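MetRS related protein (Pyrococcus horikoshii, PDB 2CWP) probably binds tRNA through an oligonucleotide-binding (OB) fold related to the tRNA-binding domain of methionyl-tRNA synthetase. Local coordinates at residues E59-K64 against V96-V101; T50-Q55 against L86-T91; K23-I28 against K33-I38; V39-E44 against F68-K73. All blocks are in the same frame, centred on the assembly; numbering follows the deposited sequence.

Contact 1. Residues E59-K64 against V96-V101; sequences EELEGK and VYLIPV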
loop_
_atom_site.group_PDB
_atom_site.type_symbol
_atom_site.label_atom_id
_atom_site.label_comp_id
_atom_site.label_asym_id
_atom_site.label_seq_id
_atom_site.Cartn_x
_atom_site.Cartn_y
_atom_site.Cartn_z
ATOM N N GLU A 59 -0.004 -14.100 0.804
ATOM C CA GLU A 59 -1.338 -14.568 1.138
ATOM C C GLU A 59 -1.966 -13.839 2.329
ATOM O O GLU A 59 -3.170 -13.952 2.572
ATOM C CB GLU A 59 -1.351 -16.099 1.365
ATOM C CG GLU A 59 -0.598 -16.623 2.581
ATOM C CD GLU A 59 0.887 -16.916 2.313
ATOM O OE1 GLU A 59 1.526 -17.535 3.198
ATOM O OE2 GLU A 59 1.409 -16.531 1.236
ATOM N N GLU A 60 -1.168 -13.086 3.077
ATOM C CA GLU A 60 -1.729 -12.345 4.193
ATOM C C GLU A 60 -2.311 -10.995 3.735
ATOM O O GLU A 60 -2.963 -10.294 4.512
ATOM C CB GLU A 60 -0.665 -12.147 5.279
ATOM C CG GLU A 60 -0.568 -13.342 6.220
ATOM C CD GLU A 60 0.609 -13.265 7.169
ATOM O OE1 GLU A 60 1.060 -12.138 7.467
ATOM O OE2 GLU A 60 1.076 -14.333 7.630
ATOM N N LEU A 61 -2.108 -10.647 2.462
ATOM C CA LEU A 61 -2.621 -9.379 1.924
ATOM C C LEU A 61 -3.810 -9.587 0.992
ATOM O O LEU A 61 -4.747 -8.802 0.984
ATOM C CB LEU A 61 -1.516 -8.641 1.175
ATOM C CG LEU A 61 -0.304 -8.235 2.021
ATOM C CD1 LEU A 61 0.974 -8.620 1.306
ATOM C CD2 LEU A 61 -0.343 -6.753 2.285
ATOM N N GLU A 62 -3.761 -10.653 0.205
ATOM C CA GLU A 62 -4.832 -10.967 -0.728
ATOM C C GLU A 62 -6.182 -11.062 -0.066
ATOM O O GLU A 62 -6.336 -11.734 0.942
ATOM C CB GLU A 62 -4.571 -12.290 -1.437
ATOM C CG GLU A 62 -3.594 -12.194 -2.564
ATOM C CD GLU A 62 -3.905 -13.174 -3.677
ATOM O OE1 GLU A 62 -3.102 -13.247 -4.622
ATOM O OE2 GLU A 62 -4.942 -13.861 -3.611
ATOM N N GLY A 63 -7.162 -10.392 -0.662
ATOM C CA GLY A 63 -8.507 -10.415 -0.138
ATOM C C GLY A 63 -8.802 -9.338 0.888
ATOM O O GLY A 63 -9.962 -9.135 1.242
ATOM N N LYS A 64 -7.775 -8.642 1.371
ATOM C CA LYS A 64 -8.009 -7.604 2.383
ATOM C C LYS A 64 -7.942 -6.172 1.851
ATOM O O LYS A 64 -7.425 -5.920 0.763
ATOM C CB LYS A 64 -6.989 -7.724 3.518
ATOM C CG LYS A 64 -6.690 -9.133 3.996
ATOM C CD LYS A 64 -7.892 -9.831 4.576
ATOM C CE LYS A 64 -7.519 -10.500 5.898
ATOM N NZ LYS A 64 -6.229 -11.238 5.802
ATOM N N VAL A 96 7.609 -4.990 10.904
ATOM C CA VAL A 96 6.475 -4.430 10.170
ATOM C C VAL A 96 5.158 -5.121 10.538
ATOM O O VAL A 96 5.135 -6.322 10.780
ATOM C CB VAL A 96 6.720 -4.564 8.641
ATOM C CG1 VAL A 96 5.417 -4.628 7.898
ATOM C CG2 VAL A 96 7.523 -3.378 8.145
ATOM N N TYR A 97 4.066 -4.357 10.574
ATOM C CA TYR A 97 2.736 -4.893 10.895
ATOM C C TYR A 97 1.681 -4.366 9.912
ATOM O O TYR A 97 1.633 -3.168 9.621
ATOM C CB TYR A 97 2.267 -4.468 12.287
ATOM C CG TYR A 97 3.148 -4.833 13.453
ATOM C CD1 TYR A 97 4.228 -4.029 13.819
ATOM C CD2 TYR A 97 2.862 -5.949 14.236
ATOM C CE1 TYR A 97 4.995 -4.320 14.945
ATOM C CE2 TYR A 97 3.634 -6.254 15.370
ATOM C CZ TYR A 97 4.692 -5.433 15.711
ATOM O OH TYR A 97 5.447 -5.732 16.815
ATOM N N LEU A 98 0.817 -5.240 9.416
ATOM C CA LEU A 98 -0.222 -4.763 8.512
ATOM C C LEU A 98 -1.254 -3.984 9.315
ATOM O O LEU A 98 -1.438 -4.217 10.511
ATOM C CB LEU A 98 -0.938 -5.928 7.816
ATOM C CG LEU A 98 -0.124 -6.721 6.797
ATOM C CD1 LEU A 98 -1.016 -7.779 6.168
ATOM C CD2 LEU A 98 0.438 -5.774 5.735
ATOM N N ILE A 99 -1.905 -3.040 8.646
ATOM C CA ILE A 99 -2.973 -2.256 9.251
ATOM C C ILE A 99 -4.153 -2.446 8.302
ATOM O O ILE A 99 -4.352 -1.665 7.356
ATOM C CB ILE A 99 -2.645 -0.733 9.328
ATOM C CG1 ILE A 99 -1.422 -0.491 10.222
ATOM C CG2 ILE A 99 -3.861 0.035 9.886
ATOM C CD1 ILE A 99 -0.958 0.972 10.231
ATOM N N PRO A 100 -4.929 -3.517 8.508
ATOM C CA PRO A 100 -6.066 -3.685 7.599
ATOM C C PRO A 100 -7.175 -2.670 7.913
ATOM O O PRO A 100 -7.306 -2.211 9.043
ATOM C CB PRO A 100 -6.515 -5.130 7.860
ATOM C CG PRO A 100 -6.164 -5.335 9.337
ATOM C CD PRO A 100 -4.778 -4.673 9.413
ATOM N N VAL A 101 -7.950 -2.316 6.893
ATOM C CA VAL A 101 -9.082 -1.404 7.039
ATOM C C VAL A 101 -10.299 -2.316 7.316
ATOM O O VAL A 101 -10.375 -3.415 6.770
ATOM C CB VAL A 101 -9.282 -0.628 5.707
ATOM C CG1 VAL A 101 -10.560 0.177 5.726
ATOM C CG2 VAL A 101 -8.060 0.265 5.454
#

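Contact 2. Residues T50-Q55 against L86-T91; sequences TGIADQ and LILAET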
loop_
_atom_site.group_PDB
_atom_site.type_symbol
_atom_site.label_atom_id
_atom_site.label_comp_id
_atom_site.label_asym_id
_atom_site.label_seq_id
_atom_site.Cartn_x
_atom_site.Cartn_y
_atom_site.Cartn_z
ATOM N N THR A 50 5.259 -3.450 -2.725
ATOM C CA THR A 50 5.599 -3.284 -1.310
ATOM C C THR A 50 6.747 -4.263 -1.041
ATOM O O THR A 50 6.772 -5.352 -1.607
ATOM C CB THR A 50 4.390 -3.612 -0.385
ATOM O OG1 THR A 50 4.763 -3.413 0.983
ATOM C CG2 THR A 50 3.946 -5.055 -0.577
ATOM N N GLY A 51 7.700 -3.889 -0.192
ATOM C CA GLY A 51 8.826 -4.773 0.066
ATOM C C GLY A 51 8.856 -5.365 1.463
ATOM O O GLY A 51 9.832 -5.210 2.185
ATOM N N ILE A 52 7.803 -6.082 1.831
ATOM C CA ILE A 52 7.710 -6.660 3.164
ATOM C C ILE A 52 7.723 -8.183 3.175
ATOM O O ILE A 52 7.607 -8.784 4.245
ATOM C CB ILE A 52 6.404 -6.171 3.853
ATOM C CG1 ILE A 52 5.190 -6.623 3.030
ATOM C CG2 ILE A 52 6.416 -4.648 3.970
ATOM C CD1 ILE A 52 3.856 -5.970 3.415
ATOM N N ALA A 53 7.894 -8.797 1.999
ATOM C CA ALA A 53 7.872 -10.260 1.846
ATOM C C ALA A 53 8.760 -11.079 2.781
ATOM O O ALA A 53 8.552 -12.268 2.942
ATOM C CB ALA A 53 8.168 -10.636 0.386
ATOM N N ASP A 54 9.757 -10.459 3.385
ATOM C CA ASP A 54 10.629 -11.188 4.292
ATOM C C ASP A 54 9.949 -11.315 5.656
ATOM O O ASP A 54 10.345 -12.141 6.483
ATOM C CB ASP A 54 11.948 -10.437 4.444
ATOM C CG ASP A 54 11.736 -9.017 4.901
ATOM O OD1 ASP A 54 10.744 -8.408 4.439
ATOM O OD2 ASP A 54 12.547 -8.514 5.710
ATOM N N GLN A 55 8.927 -10.488 5.882
ATOM C CA GLN A 55 8.189 -10.493 7.138
ATOM C C GLN A 55 6.717 -10.830 6.969
ATOM O O GLN A 55 6.125 -11.446 7.839
ATOM C CB GLN A 55 8.278 -9.129 7.814
ATOM C CG GLN A 55 9.664 -8.737 8.262
ATOM C CD GLN A 55 9.620 -7.540 9.185
ATOM O OE1 GLN A 55 8.900 -7.553 10.186
ATOM N NE2 GLN A 55 10.377 -6.490 8.849
ATOM N N LEU A 86 1.601 1.021 -0.175
ATOM C CA LEU A 86 0.900 0.419 0.954
ATOM C C LEU A 86 1.359 1.022 2.284
ATOM O O LEU A 86 2.549 1.029 2.587
ATOM C CB LEU A 86 1.159 -1.090 0.979
ATOM C CG LEU A 86 0.607 -1.874 2.186
ATOM C CD1 LEU A 86 -0.905 -1.779 2.209
ATOM C CD2 LEU A 86 1.048 -3.344 2.118
ATOM N N ILE A 87 0.416 1.520 3.068
ATOM C CA ILE A 87 0.727 2.089 4.384
ATOM C C ILE A 87 0.659 0.994 5.467
ATOM O O ILE A 87 -0.289 0.210 5.510
ATOM C CB ILE A 87 -0.275 3.201 4.775
ATOM C CG1 ILE A 87 -0.183 4.364 3.781
ATOM C CG2 ILE A 87 0.001 3.672 6.209
ATOM C CD1 ILE A 87 1.220 4.951 3.636
ATOM N N LEU A 88 1.665 0.951 6.331
ATOM C CA LEU A 88 1.715 -0.016 7.418
ATOM C C LEU A 88 2.395 0.566 8.640
ATOM O O LEU A 88 2.890 1.700 8.595
ATOM C CB LEU A 88 2.453 -1.277 6.980
ATOM C CG LEU A 88 3.724 -1.143 6.147
ATOM C CD1 LEU A 88 4.873 -0.586 6.965
ATOM C CD2 LEU A 88 4.057 -2.524 5.617
ATOM N N ALA A 89 2.394 -0.197 9.736
ATOM C CA ALA A 89 3.044 0.233 10.972
ATOM C C ALA A 89 4.406 -0.437 11.018
ATOM O O ALA A 89 4.575 -1.538 10.504
ATOM C CB ALA A 89 2.223 -0.188 12.192
ATOM N N GLU A 90 5.381 0.229 11.626
ATOM C CA GLU A 90 6.717 -0.331 11.734
ATOM C C GLU A 90 7.397 0.198 12.978
ATOM O O GLU A 90 7.500 1.405 13.154
ATOM C CB GLU A 90 7.562 0.032 10.508
ATOM C CG GLU A 90 8.972 -0.542 10.568
ATOM C CD GLU A 90 9.845 -0.147 9.374
ATOM O OE1 GLU A 90 11.050 -0.477 9.393
ATOM O OE2 GLU A 90 9.336 0.482 8.427
ATOM N N THR A 91 7.834 -0.702 13.852
ATOM C CA THR A 91 8.522 -0.281 15.063
ATOM C C THR A 91 9.996 -0.036 14.764
ATOM O O THR A 91 10.537 -0.492 13.754
ATOM C CB THR A 91 8.402 -1.328 16.195
ATOM O OG1 THR A 91 8.677 -2.636 15.676
ATOM C CG2 THR A 91 7.016 -1.294 16.805
HETATM O O HOH W 1 4.749 -0.756 1.756
#

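Contact 3. Residues K23-I28 against K33-I38; sequences KKAEKI and KLIKLI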
loop_
_atom_site.group_PDB
_atom_site.type_symbol
_atom_site.label_atom_id
_atom_site.label_comp_id
_atom_site.label_asym_id
_atom_site.label_seq_id
_atom_site.Cartn_x
_atom_site.Cartn_y
_atom_site.Cartn_z
ATOM N N LYS A 23 -6.656 -7.363 -4.773
ATOM C CA LYS A 23 -7.231 -8.414 -5.607
ATOM C C LYS A 23 -6.253 -9.577 -5.728
ATOM O O LYS A 23 -6.636 -10.738 -5.613
ATOM C CB LYS A 23 -7.552 -7.873 -6.993
ATOM C CG LYS A 23 -8.710 -6.894 -7.025
ATOM C CD LYS A 23 -10.009 -7.598 -6.683
ATOM C CE LYS A 23 -11.175 -6.988 -7.448
ATOM N NZ LYS A 23 -12.441 -7.723 -7.161
ATOM N N LYS A 24 -4.988 -9.251 -5.950
ATOM C CA LYS A 24 -3.955 -10.262 -6.075
ATOM C C LYS A 24 -2.631 -9.739 -5.537
ATOM O O LYS A 24 -2.351 -8.534 -5.585
ATOM C CB LYS A 24 -3.788 -10.684 -7.536
ATOM C CG LYS A 24 -2.611 -11.623 -7.735
ATOM C CD LYS A 24 -2.650 -12.346 -9.061
ATOM C CE LYS A 24 -1.706 -13.526 -9.012
ATOM N NZ LYS A 24 -2.241 -14.666 -9.790
ATOM N N ALA A 25 -1.819 -10.658 -5.036
ATOM C CA ALA A 25 -0.519 -10.329 -4.475
ATOM C C ALA A 25 0.446 -11.483 -4.721
ATOM O O ALA A 25 0.161 -12.628 -4.357
ATOM C CB ALA A 25 -0.662 -10.073 -2.975
ATOM N N GLU A 26 1.579 -11.192 -5.347
ATOM C CA GLU A 26 2.570 -12.230 -5.612
ATOM C C GLU A 26 3.978 -11.674 -5.565
ATOM O O GLU A 26 4.231 -10.554 -6.004
ATOM C CB GLU A 26 2.326 -12.892 -6.975
ATOM C CG GLU A 26 2.123 -11.910 -8.122
ATOM C CD GLU A 26 2.246 -12.571 -9.491
ATOM O OE1 GLU A 26 1.723 -13.699 -9.655
ATOM O OE2 GLU A 26 2.859 -11.954 -10.398
ATOM N N LYS A 27 4.900 -12.470 -5.033
ATOM C CA LYS A 27 6.282 -12.040 -4.926
ATOM C C LYS A 27 6.794 -11.692 -6.314
ATOM O O LYS A 27 6.375 -12.296 -7.299
ATOM C CB LYS A 27 7.150 -13.153 -4.320
ATOM C CG LYS A 27 6.723 -13.623 -2.934
ATOM C CD LYS A 27 7.845 -14.418 -2.251
ATOM C CE LYS A 27 9.105 -13.560 -2.116
ATOM N NZ LYS A 27 10.112 -14.104 -1.177
ATOM N N ILE A 28 7.674 -10.701 -6.391
ATOM C CA ILE A 28 8.264 -10.304 -7.667
ATOM C C ILE A 28 9.476 -11.214 -7.868
ATOM O O ILE A 28 10.269 -11.414 -6.949
ATOM C CB ILE A 28 8.716 -8.815 -7.658
ATOM C CG1 ILE A 28 7.489 -7.902 -7.602
ATOM C CG2 ILE A 28 9.557 -8.508 -8.896
ATOM C CD1 ILE A 28 7.815 -6.423 -7.725
ATOM N N LYS A 33 12.156 -9.555 -0.895
ATOM C CA LYS A 33 11.230 -8.712 -0.144
ATOM C C LYS A 33 10.079 -8.099 -0.938
ATOM O O LYS A 33 9.092 -7.668 -0.350
ATOM C CB LYS A 33 11.992 -7.562 0.508
ATOM C CG LYS A 33 13.075 -7.961 1.474
ATOM C CD LYS A 33 13.661 -6.715 2.093
ATOM C CE LYS A 33 14.333 -7.019 3.418
ATOM N NZ LYS A 33 14.725 -5.752 4.106
ATOM N N LEU A 34 10.197 -8.059 -2.263
ATOM C CA LEU A 34 9.167 -7.417 -3.063
ATOM C C LEU A 34 7.920 -8.216 -3.368
ATOM O O LEU A 34 7.985 -9.397 -3.678
ATOM C CB LEU A 34 9.757 -6.901 -4.383
ATOM C CG LEU A 34 10.873 -5.854 -4.324
ATOM C CD1 LEU A 34 11.020 -5.232 -5.712
ATOM C CD2 LEU A 34 10.555 -4.774 -3.319
ATOM N N ILE A 35 6.778 -7.544 -3.272
ATOM C CA ILE A 35 5.489 -8.151 -3.585
ATOM C C ILE A 35 4.710 -7.193 -4.486
ATOM O O ILE A 35 4.606 -5.990 -4.198
ATOM C CB ILE A 35 4.633 -8.411 -2.321
ATOM C CG1 ILE A 35 5.356 -9.363 -1.373
ATOM C CG2 ILE A 35 3.287 -8.988 -2.722
ATOM C CD1 ILE A 35 4.564 -9.705 -0.153
ATOM N N LYS A 36 4.176 -7.725 -5.579
ATOM C CA LYS A 36 3.385 -6.921 -6.500
ATOM C C LYS A 36 1.926 -7.095 -6.124
ATOM O O LYS A 36 1.460 -8.219 -5.928
ATOM C CB LYS A 36 3.585 -7.375 -7.947
ATOM C CG LYS A 36 2.945 -6.439 -8.971
ATOM C CD LYS A 36 3.305 -6.842 -10.400
ATOM C CE LYS A 36 2.250 -7.742 -11.022
ATOM N NZ LYS A 36 1.001 -6.992 -11.316
ATOM N N LEU A 37 1.213 -5.981 -6.004
ATOM C CA LEU A 37 -0.194 -6.026 -5.650
ATOM C C LEU A 37 -1.042 -5.416 -6.752
ATOM O O LEU A 37 -0.639 -4.452 -7.398
ATOM C CB LEU A 37 -0.449 -5.226 -4.370
ATOM C CG LEU A 37 0.388 -5.503 -3.120
ATOM C CD1 LEU A 37 0.260 -4.319 -2.146
ATOM C CD2 LEU A 37 -0.064 -6.807 -2.488
ATOM N N ILE A 38 -2.219 -5.985 -6.966
ATOM C CA ILE A 38 -3.149 -5.437 -7.940
ATOM C C ILE A 38 -4.261 -4.995 -7.002
ATOM O O ILE A 38 -4.954 -5.824 -6.392
ATOM C CB ILE A 38 -3.665 -6.498 -8.916
ATOM C CG1 ILE A 38 -2.494 -7.052 -9.729
ATOM C CG2 ILE A 38 -4.733 -5.886 -9.824
ATOM C CD1 ILE A 38 -2.869 -8.199 -10.648
#

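Contact 4. Residues V39-E44 against F68-K73; sequences VDFGNE and FVVNLK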
loop_
_atom_site.group_PDB
_atom_site.type_symbol
_atom_site.label_atom_id
_atom_site.label_comp_id
_atom_site.label_asym_id
_atom_site.label_seq_id
_atom_site.Cartn_x
_atom_site.Cartn_y
_atom_site.Cartn_z
ATOM N N VAL A 39 -4.417 -3.684 -6.879
ATOM C CA VAL A 39 -5.385 -3.116 -5.950
ATOM C C VAL A 39 -6.557 -2.419 -6.607
ATOM O O VAL A 39 -6.382 -1.578 -7.494
ATOM C CB VAL A 39 -4.653 -2.139 -5.025
ATOM C CG1 VAL A 39 -5.566 -1.647 -3.915
ATOM C CG2 VAL A 39 -3.410 -2.830 -4.482
ATOM N N ASP A 40 -7.752 -2.776 -6.150
ATOM C CA ASP A 40 -9.000 -2.217 -6.648
ATOM C C ASP A 40 -9.443 -1.065 -5.745
ATOM O O ASP A 40 -9.760 -1.297 -4.582
ATOM C CB ASP A 40 -10.075 -3.315 -6.645
ATOM C CG ASP A 40 -11.433 -2.825 -7.144
ATOM O OD1 ASP A 40 -12.000 -1.875 -6.571
ATOM O OD2 ASP A 40 -11.943 -3.401 -8.118
ATOM N N PHE A 41 -9.447 0.160 -6.268
ATOM C CA PHE A 41 -9.895 1.342 -5.510
ATOM C C PHE A 41 -11.309 1.775 -5.909
ATOM O O PHE A 41 -11.701 2.926 -5.689
ATOM C CB PHE A 41 -8.957 2.534 -5.718
ATOM C CG PHE A 41 -7.588 2.327 -5.160
ATOM C CD1 PHE A 41 -6.563 1.841 -5.959
ATOM C CD2 PHE A 41 -7.325 2.593 -3.826
ATOM C CE1 PHE A 41 -5.296 1.627 -5.440
ATOM C CE2 PHE A 41 -6.065 2.382 -3.295
ATOM C CZ PHE A 41 -5.044 1.895 -4.106
ATOM N N GLY A 42 -12.058 0.856 -6.511
ATOM C CA GLY A 42 -13.416 1.163 -6.926
ATOM C C GLY A 42 -13.523 1.630 -8.365
ATOM O O GLY A 42 -13.935 0.872 -9.241
ATOM N N ASN A 43 -13.138 2.881 -8.605
ATOM C CA ASN A 43 -13.192 3.494 -9.936
ATOM C C ASN A 43 -11.986 3.113 -10.786
ATOM O O ASN A 43 -11.986 3.287 -12.008
ATOM C CB ASN A 43 -13.214 5.018 -9.809
ATOM C CG ASN A 43 -11.924 5.565 -9.217
ATOM O OD1 ASN A 43 -11.550 5.225 -8.087
ATOM N ND2 ASN A 43 -11.233 6.410 -9.979
ATOM N N GLU A 44 -10.947 2.612 -10.133
ATOM C CA GLU A 44 -9.744 2.238 -10.849
ATOM C C GLU A 44 -9.019 1.115 -10.143
ATOM O O GLU A 44 -9.296 0.798 -8.985
ATOM C CB GLU A 44 -8.801 3.437 -10.968
ATOM C CG GLU A 44 -8.270 3.917 -9.631
ATOM C CD GLU A 44 -7.241 5.027 -9.762
ATOM O OE1 GLU A 44 -6.799 5.557 -8.714
ATOM O OE2 GLU A 44 -6.873 5.369 -10.908
ATOM N N PHE A 68 -3.651 3.080 1.171
ATOM C CA PHE A 68 -2.615 3.251 0.154
ATOM C C PHE A 68 -2.497 4.732 -0.209
ATOM O O PHE A 68 -3.522 5.419 -0.333
ATOM C CB PHE A 68 -2.974 2.502 -1.146
ATOM C CG PHE A 68 -3.047 1.001 -1.015
ATOM C CD1 PHE A 68 -4.214 0.380 -0.582
ATOM C CD2 PHE A 68 -1.960 0.208 -1.391
ATOM C CE1 PHE A 68 -4.314 -1.026 -0.529
ATOM C CE2 PHE A 68 -2.039 -1.187 -1.345
ATOM C CZ PHE A 68 -3.222 -1.807 -0.914
ATOM N N VAL A 69 -1.266 5.225 -0.362
ATOM C CA VAL A 69 -1.047 6.607 -0.802
ATOM C C VAL A 69 -1.085 6.450 -2.326
ATOM O O VAL A 69 -0.263 5.713 -2.871
ATOM C CB VAL A 69 0.352 7.130 -0.451
ATOM C CG1 VAL A 69 0.418 8.606 -0.769
ATOM C CG2 VAL A 69 0.671 6.889 0.987
ATOM N N VAL A 70 -2.001 7.145 -3.004
ATOM C CA VAL A 70 -2.166 7.006 -4.453
ATOM C C VAL A 70 -1.798 8.165 -5.399
ATOM O O VAL A 70 -1.939 8.027 -6.623
ATOM C CB VAL A 70 -3.621 6.604 -4.793
ATOM C CG1 VAL A 70 -3.989 5.311 -4.067
ATOM C CG2 VAL A 70 -4.582 7.731 -4.411
ATOM N N ASN A 71 -1.344 9.296 -4.867
ATOM C CA ASN A 71 -0.982 10.409 -5.742
ATOM C C ASN A 71 0.506 10.710 -5.672
ATOM O O ASN A 71 0.912 11.868 -5.674
ATOM C CB ASN A 71 -1.812 11.673 -5.414
ATOM C CG ASN A 71 -1.441 12.314 -4.076
ATOM O OD1 ASN A 71 -1.028 11.638 -3.131
ATOM N ND2 ASN A 71 -1.616 13.629 -3.990
ATOM N N LEU A 72 1.312 9.654 -5.615
ATOM C CA LEU A 72 2.762 9.791 -5.569
ATOM C C LEU A 72 3.343 9.620 -6.972
ATOM O O LEU A 72 2.673 9.125 -7.880
ATOM C CB LEU A 72 3.385 8.739 -4.648
ATOM C CG LEU A 72 3.066 8.745 -3.149
ATOM C CD1 LEU A 72 3.991 7.765 -2.449
ATOM C CD2 LEU A 72 3.237 10.129 -2.576
ATOM N N LYS A 73 4.598 10.031 -7.134
ATOM C CA LYS A 73 5.302 9.924 -8.407
ATOM C C LYS A 73 5.502 8.431 -8.698
ATOM O O LYS A 73 6.072 7.706 -7.874
ATOM C CB LYS A 73 6.665 10.620 -8.297
ATOM C CG LYS A 73 7.306 10.981 -9.627
ATOM C CD LYS A 73 6.868 12.365 -10.100
ATOM C CE LYS A 73 7.689 13.476 -9.440
ATOM N NZ LYS A 73 7.714 13.371 -7.952
#

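Contact 1. Residues E59-K64 against V96-V101
Leu98 carries the contact, meeting Glu60 and Leu61; its neighbours in the chain make their contacts elsewhere. Val96 comes first. Its backbone N bonds to the side-chain oxygen of Gln55, and its side chain packs on Ile52 and Leu88. Tyr97 then pairs through its backbone with Ala89, which fixes the short strand 96-97. Leu98 comes next, and its side chain points toward 59-64. Its CG lies beside the backbone N (chi1 -69°), and both methyls reach the other segment. CD2 meets CD2 of Leu61 at 3.7 Å, and the two leucines cross at about a right angle. CD1 of Leu98 lies 4.1 Å from the same methyl, Leu61 CD2. CD1 also rests 3.6 Å from the carbonyl O of Glu60. Beyond it, Pro100 packs on Phe66, a ring that both leucines touch as well. Val101 bonds through its backbone to Lys65. On the facing side, Leu61 begins a type II turn closed by Lys64 N to Leu61 O at 3.1 Å, with Gly63 at its third position. The link is apolar apart from the Glu60 carbonyl beside a methyl. Between these two segments of the tRNA-binding domain the contact is van der Waals packing of leucine methyls, without a direct polar bond; the course of 96-101 is set by its backbone bonds to Ala89 and Lys65.

Contact 2. Residues T50-Q55 against L86-T91
Ile52 meets Leu88 and Leu86 where the loop after strand 45-50 of the OB fold faces the chain leading from strand 85-86 to strand 89-90. Ile52 and Leu88 approach tip to tip, and the closest atoms are Ile52 CG2 and Leu88 CD2 at 3.6 Å. The other branch of the isoleucine serves both leucines: its CD1 is 4.1 Å from CD2 of Leu86 and equally far from CD2 of Leu88. This branch starts with CG1 between the backbone N and the carbonyl carbon (chi1 61°), and CG2 takes the place beside the N. Thr50 adds a mixed contact, with OG1 3.9 Å from Leu86 CD2. That hydroxyl is also held by a water, 2.8 Å from Thr50 OG1. The same water donates to the carbonyl O of Leu86 at 3.0 Å and so bridges the threonine hydroxyl to the backbone of Leu86, beside the methyl packing. Further out, Phe66 and Phe68 lie against Leu86. Backbone bonds of Thr50 to Ile35 and of Ala53 to Lys33 tie the loop to the hairpin next to it. At the far end of the loop, the side-chain nitrogen of Gln55 donates to Gly94 O. Between Ile52 and Gln55 the loop is drawn into a tight turn by Gln55 N bonding to Ile52 O at 2.7 Å.

Contact 3. Residues K23-I28 against K33-I38
Lys23 and Lys24 both face Ile38, which makes a classic beta bulge in this antiparallel pair. The carbonyl O of Ile38 takes Lys23 N at 2.8 Å, almost in line with its C=O bond, and Lys24 N only weakly at 3.5 Å. Past the bulge the pairing is regular. Ile38 N returns a bond to Lys24 O, and Glu26 and Lys36 exchange two, Glu26 N to Lys36 O at 3.0 Å and Lys36 N to Glu26 O at 2.9 Å. Ile28 N then reaches Leu34 O from well above the carbonyl plane. Ala25, Ile35 and Leu37 are buried on one face, which Lys27 shares at the hairpin end, and there Ala25 CB and Leu37 CD2 are pressed to 3.4 Å, tight for two carbons. The other face carries Lys24, Glu26, Lys36 and Ile38. Glu26 and Lys36 have opposite charges there, but their charged atoms do not meet. Near the hairpin end, Ile28 packs on Leu34 and Lys36. Its CD1 lies 3.9 Å from Leu34 CB, while its CG1 is 4.0 Å from Lys36 CB, crossing that chain at about a right angle. These strands, 17-27 and 35-40, form the first hairpin of the OB barrel. Strand 45-50 continues the sheet beyond 35-40 through backbone bonding of Leu37 with Ile48, and Glu62 holds Ala25 N on the side of 17-27.

Contact 4. Residues V39-E44 against F68-K73
Phe41 turns its ring edge toward the face of Phe68 in an offset edge-to-face pair, with centroids 5.5 Å apart and planes at 83°. The outer end of the Phe41 ring does the touching, its CZ lying 3.7 Å from CB of Phe68, which sits near the plane of the Phe41 ring. Two valines cover the opposite faces of Phe41. Val70 CG1 stands over one, 4.0 Å from the centroid, in a CH-pi contact that comes from the second segment. Val39 CG1 lies over the other, off toward the rim. That same methyl is shared with Phe68: Val39 CG1 sits 4.0 Å from the Phe68 centroid, 26° off the normal, on the side of the ring that Phe41 approaches. Val39 places its two methyls along the far end of the ring. CG1 is anti to the backbone N (chi1 -173°) and reaches CE1, while CG2 is 3.7 Å from Phe68 CZ. Just beyond Val39 the chain leaves strand 35-40 in an Asx turn, where Gly42 N donates to Asp40 OD1 at 2.7 Å. Ile48 touches both phenylalanines, Val22 packs on Phe68, and Lys18 and Arg46 lie against Phe41. All four touching side chains are buried hydrocarbon. The contact is apolar, van der Waals and CH-pi packing with the electrostatic component usual for an edge-to-face ring pair, as in an OB-barrel core.

In the fold
From the N terminus, contact 3 closes first, a short hairpin loop between 23-28 and 33-38. It is in series with the other three, which cross one another. Contact 4 opens at 39-44, directly after contact 3 on strand 35-40, and closes at 68-73. Within that loop contacts 2 and 1 open, at 50-55 and 59-64, and they close beyond it, at 86-91 and 96-101. None nests in another. Contacts 3 and 4 bind the strands of the barrel, where Leu37 meets Phe68. Contacts 1 and 2 attach the later chain to the chain between strands 45-50 and 65-69 and share the small sheet of strands 89-90 and 96-97. Leu86 beside Phe68 joins contact 2 to contact 4.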